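Local coordinates for nuclease-like protein (Chaetomium thermophilum, PDB 6GRB) that is a GEN1-type junction-resolving enzyme that probably cleaves four-way DNA junctions and 5'-flaps with the help of bound metal ions, at residues 16-21 against 68-73; 332-337 against 441-446. One frame throughout, in Å; residues are numbered along the deposited sequence.

Interaction 1 (16-21 against 68-73)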
# COMPACT_ATOMS: atom_id res chain seq x y z
N ILE A 16 1.29 -0.42 12.35
CA ILE A 16 2.48 -1.25 12.29
C ILE A 16 3.50 -0.61 11.36
O ILE A 16 3.16 -0.04 10.33
CB ILE A 16 2.13 -2.68 11.83
CG1 ILE A 16 3.36 -3.58 11.93
CG2 ILE A 16 1.56 -2.68 10.41
CD1 ILE A 16 3.07 -4.98 11.44
N SER A 17 4.77 -0.68 11.77
CA SER A 17 5.87 -0.17 10.97
C SER A 17 5.95 -0.87 9.61
O SER A 17 6.13 -2.09 9.55
CB SER A 17 7.17 -0.37 11.76
OG SER A 17 8.31 -0.41 10.94
N LEU A 18 5.84 -0.10 8.53
CA LEU A 18 5.98 -0.67 7.19
C LEU A 18 7.29 -1.43 7.03
O LEU A 18 7.35 -2.48 6.36
CB LEU A 18 5.88 0.44 6.14
CG LEU A 18 5.75 0.06 4.68
CD1 LEU A 18 4.72 -1.07 4.51
CD2 LEU A 18 5.33 1.28 3.86
N CYS A 19 8.36 -0.92 7.62
CA CYS A 19 9.61 -1.67 7.66
C CYS A 19 9.43 -3.03 8.33
O CYS A 19 10.05 -4.01 7.91
CB CYS A 19 10.69 -0.84 8.35
SG CYS A 19 12.18 -1.77 8.76
N LYS A 20 8.60 -3.12 9.38
CA LYS A 20 8.44 -4.43 10.01
C LYS A 20 7.68 -5.40 9.11
O LYS A 20 8.01 -6.59 9.06
CB LYS A 20 7.72 -4.32 11.35
CG LYS A 20 7.67 -5.67 12.06
CD LYS A 20 7.00 -5.62 13.40
CE LYS A 20 6.49 -7.00 13.78
NZ LYS A 20 7.64 -7.94 13.77
N LEU A 21 6.68 -4.92 8.37
CA LEU A 21 5.98 -5.79 7.44
C LEU A 21 6.89 -6.26 6.33
O LEU A 21 6.88 -7.44 5.96
CB LEU A 21 4.78 -5.07 6.84
CG LEU A 21 3.58 -4.81 7.73
CD1 LEU A 21 2.67 -3.82 7.02
CD2 LEU A 21 2.85 -6.11 8.03
N LEU A 68 12.24 2.47 -1.84
CA LEU A 68 13.52 1.88 -2.18
C LEU A 68 14.20 1.31 -0.94
O LEU A 68 14.74 0.20 -0.97
CB LEU A 68 14.44 2.90 -2.84
CG LEU A 68 14.34 3.02 -4.36
CD1 LEU A 68 15.60 3.73 -4.85
CD2 LEU A 68 14.16 1.65 -5.07
N SER A 69 14.15 2.05 0.18
CA SER A 69 14.90 1.69 1.38
C SER A 69 14.19 0.65 2.23
O SER A 69 14.85 0.00 3.05
CB SER A 69 15.15 2.93 2.22
OG SER A 69 15.59 3.97 1.36
N LEU A 70 12.88 0.53 2.08
CA LEU A 70 12.15 -0.59 2.68
C LEU A 70 12.35 -1.89 1.90
O LEU A 70 12.04 -2.95 2.42
CB LEU A 70 10.66 -0.24 2.79
CG LEU A 70 10.29 1.04 3.57
CD1 LEU A 70 8.88 1.46 3.31
CD2 LEU A 70 10.51 0.84 5.06
N GLY A 71 12.88 -1.83 0.68
CA GLY A 71 12.96 -3.01 -0.16
C GLY A 71 11.62 -3.58 -0.58
O GLY A 71 11.44 -4.80 -0.60
N ILE A 72 10.66 -2.73 -0.93
CA ILE A 72 9.32 -3.16 -1.29
C ILE A 72 9.22 -3.13 -2.81
O ILE A 72 9.67 -2.17 -3.44
CB ILE A 72 8.26 -2.25 -0.64
CG1 ILE A 72 8.26 -2.44 0.89
CG2 ILE A 72 6.86 -2.45 -1.26
CD1 ILE A 72 7.17 -1.68 1.59
N HIS A 73 8.66 -4.19 -3.40
CA HIS A 73 8.37 -4.24 -4.83
C HIS A 73 6.95 -3.71 -5.07
O HIS A 73 5.98 -4.45 -4.84
CB HIS A 73 8.47 -5.66 -5.40
CG HIS A 73 9.87 -6.20 -5.52
ND1 HIS A 73 10.15 -7.55 -5.59
CD2 HIS A 73 11.06 -5.56 -5.57
CE1 HIS A 73 11.45 -7.72 -5.69
NE2 HIS A 73 12.03 -6.53 -5.69
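A small apolar contact, largely buried, joins the first turn of helix 18-29 to the C-terminal end of helix 55-70 in the PIN-type nuclease core of this XPG-family protein. Leu70, directly before Gly71, where the helix ends in a Schellman motif, supplies both of its methyl groups. Its CG lies anti to the carbonyl carbon (chi1 -56°), and from there the fork opens onto helix 18-29: CD1 goes to Leu18, CD2 to Cys19. The side chain of Leu70 runs nearly perpendicular to that of Leu18, with CD1 of Leu70 3.6 Å from CD2 of Leu18. Beyond the helix end, Gly71 takes a positive phi of 65°, the backbone reversal of the Schellman motif, and the chain passes through Ile72 into strand 73-78 of the mixed sheet. Ile72 comes in beside Leu70, and its extended side chain brings CD1 to 3.8 Å from CG of Leu18, which is approached by both partners. Within 16-21, Ser17 caps the start of helix 18-29, its OG accepting from Lys20 N at 3.1 Å. Ser17 N in turn is hydrogen-bonded to Asp375 in the turn of the C-terminal hairpin, while Ile72 also packs on Leu35 of the neighbouring sheet strand. Cys19 meets Leu70 through its CB, 3.7 Å from Leu70 CD2.

Interaction 2 (332-337 against 441-446)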
# COMPACT_ATOMS: atom_id res chain seq x y z
N GLY A 332 18.78 4.59 -0.60
CA GLY A 332 17.84 3.72 -1.28
C GLY A 332 18.51 2.74 -2.23
O GLY A 332 18.20 1.54 -2.21
N LEU A 333 19.40 3.23 -3.09
CA LEU A 333 20.16 2.32 -3.96
C LEU A 333 20.96 1.30 -3.16
O LEU A 333 21.18 0.18 -3.63
CB LEU A 333 21.12 3.09 -4.86
CG LEU A 333 20.64 3.85 -6.07
CD1 LEU A 333 21.83 4.62 -6.64
CD2 LEU A 333 20.04 2.91 -7.10
N LEU A 334 21.46 1.69 -1.98
CA LEU A 334 22.15 0.73 -1.13
C LEU A 334 21.26 -0.47 -0.84
O LEU A 334 21.69 -1.63 -0.97
CB LEU A 334 22.61 1.41 0.17
CG LEU A 334 23.31 0.70 1.34
CD1 LEU A 334 24.66 0.16 0.85
CD2 LEU A 334 23.52 1.57 2.57
N VAL A 335 20.00 -0.22 -0.46
CA VAL A 335 19.09 -1.32 -0.14
C VAL A 335 18.72 -2.09 -1.39
O VAL A 335 18.81 -3.33 -1.42
CB VAL A 335 17.82 -0.81 0.58
CG1 VAL A 335 16.75 -1.89 0.50
CG2 VAL A 335 18.12 -0.47 2.02
N GLN A 336 18.30 -1.37 -2.42
CA GLN A 336 17.92 -1.99 -3.69
C GLN A 336 19.03 -2.88 -4.22
O GLN A 336 18.77 -3.98 -4.71
CB GLN A 336 17.56 -0.91 -4.72
CG GLN A 336 17.14 -1.47 -6.07
CD GLN A 336 18.11 -1.12 -7.18
OE1 GLN A 336 18.28 0.05 -7.53
NE2 GLN A 336 18.77 -2.14 -7.73
N ARG A 337 20.27 -2.41 -4.12
CA ARG A 337 21.42 -3.18 -4.59
C ARG A 337 21.74 -4.36 -3.67
O ARG A 337 22.24 -5.39 -4.14
CB ARG A 337 22.64 -2.27 -4.74
N ALA A 441 23.86 5.39 7.27
CA ALA A 441 22.44 5.08 7.21
C ALA A 441 22.14 3.88 8.10
O ALA A 441 22.99 3.02 8.31
CB ALA A 441 22.00 4.78 5.78
N TRP A 442 20.91 3.82 8.60
CA TRP A 442 20.40 2.64 9.29
C TRP A 442 19.72 1.73 8.27
O TRP A 442 18.74 2.13 7.62
CB TRP A 442 19.43 3.01 10.41
CG TRP A 442 20.04 3.65 11.61
CD1 TRP A 442 19.94 4.96 11.97
CD2 TRP A 442 20.81 3.02 12.64
NE1 TRP A 442 20.61 5.19 13.14
CE2 TRP A 442 21.15 4.01 13.58
CE3 TRP A 442 21.24 1.71 12.86
CZ2 TRP A 442 21.91 3.73 14.72
CZ3 TRP A 442 21.98 1.42 13.99
CH2 TRP A 442 22.31 2.43 14.90
N VAL A 443 20.22 0.50 8.15
CA VAL A 443 19.65 -0.47 7.20
C VAL A 443 19.26 -1.72 7.98
O VAL A 443 20.01 -2.15 8.87
CB VAL A 443 20.63 -0.77 6.06
CG1 VAL A 443 20.04 -1.78 5.10
CG2 VAL A 443 20.99 0.52 5.33
N PRO A 444 18.09 -2.31 7.70
CA PRO A 444 17.67 -3.53 8.43
C PRO A 444 18.68 -4.66 8.31
O PRO A 444 19.15 -4.98 7.22
CB PRO A 444 16.33 -3.89 7.78
CG PRO A 444 15.79 -2.55 7.32
CD PRO A 444 16.99 -1.73 6.91
N GLU A 445 19.00 -5.27 9.46
CA GLU A 445 20.06 -6.27 9.53
C GLU A 445 19.83 -7.43 8.55
O GLU A 445 20.80 -7.95 7.98
CB GLU A 445 20.17 -6.81 10.97
CG GLU A 445 21.28 -7.82 11.18
CD GLU A 445 21.28 -8.41 12.58
OE1 GLU A 445 20.20 -8.44 13.21
OE2 GLU A 445 22.35 -8.87 13.07
N THR A 446 18.58 -7.84 8.33
CA THR A 446 18.45 -9.00 7.45
C THR A 446 18.65 -8.62 5.99
O THR A 446 19.07 -9.46 5.19
CB THR A 446 17.11 -9.72 7.66
OG1 THR A 446 16.02 -8.83 7.42
CG2 THR A 446 17.01 -10.29 9.05
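Val335 on helix 318-340 faces Val443 near the end of strand 439-444, just before the chain passes through Pro444 at an N-cap position into helix 445-451. The backbones stay well apart: the closest CA atoms, those of Val335 and Val443, are 7.4 Å from each other, and no hydrogen bond links the segments. The helix is held by its own bonds, such as Gln336 N to Gly332 O at 2.9 Å, and the strand is bonded to its neighbour through the backbones of Ala441 with Val382 and Val443 with Leu380.

Side chains bridge the gap, and Val443 is the residue that both helix partners share. Its two methyls divide the work. CG2 lies 3.9 Å from CD2 of Leu334, and CG1 lies 3.9 Å from CG2 of Val335. The CG of Leu334 stands anti to its backbone N (chi1 177°), a torsion that carries the isobutyl group out toward the strand, whereas the shorter Val335 meets its partner with the branch anti to its carbonyl carbon. The side chains of the two valines lie alongside, pointing in opposite senses.

Strand 439-444 is an outer strand, within this chain, of the antiparallel three-stranded sheet in the Gen1 C-terminal domain, a family of the SH3 clan, so the contact attaches one face of that sheet to the long helix before it. Leu334 also reaches Phe384 on the adjacent strand and Leu389 of helix 386-390. Side chains alternate along the strand: the CB of Val443 points to the helix, while that of Trp442 points away; the Trp442 indole makes cation-pi interactions with Arg369 and Arg381.

Overall arrangement
From the N terminus, interaction 1 closes first, bringing the end of helix 55-70 back to the start of helix 18-29 across 46 intervening residues. The chain then runs on through the remaining sheet strands and a series of helices to helix 318-340, where interaction 2 opens; it closes at strand 439-444, after 103 residues. The two loops therefore follow in series, neither enclosing nor crossing the other. In space, however, their centres are about 11 Å apart and they touch: Val335 CG1 packs 3.3 Å from Leu68 O. Pro444 also rests on Cys19, so the C-terminal sheet, the long helix and two core helices form one continuous packed region.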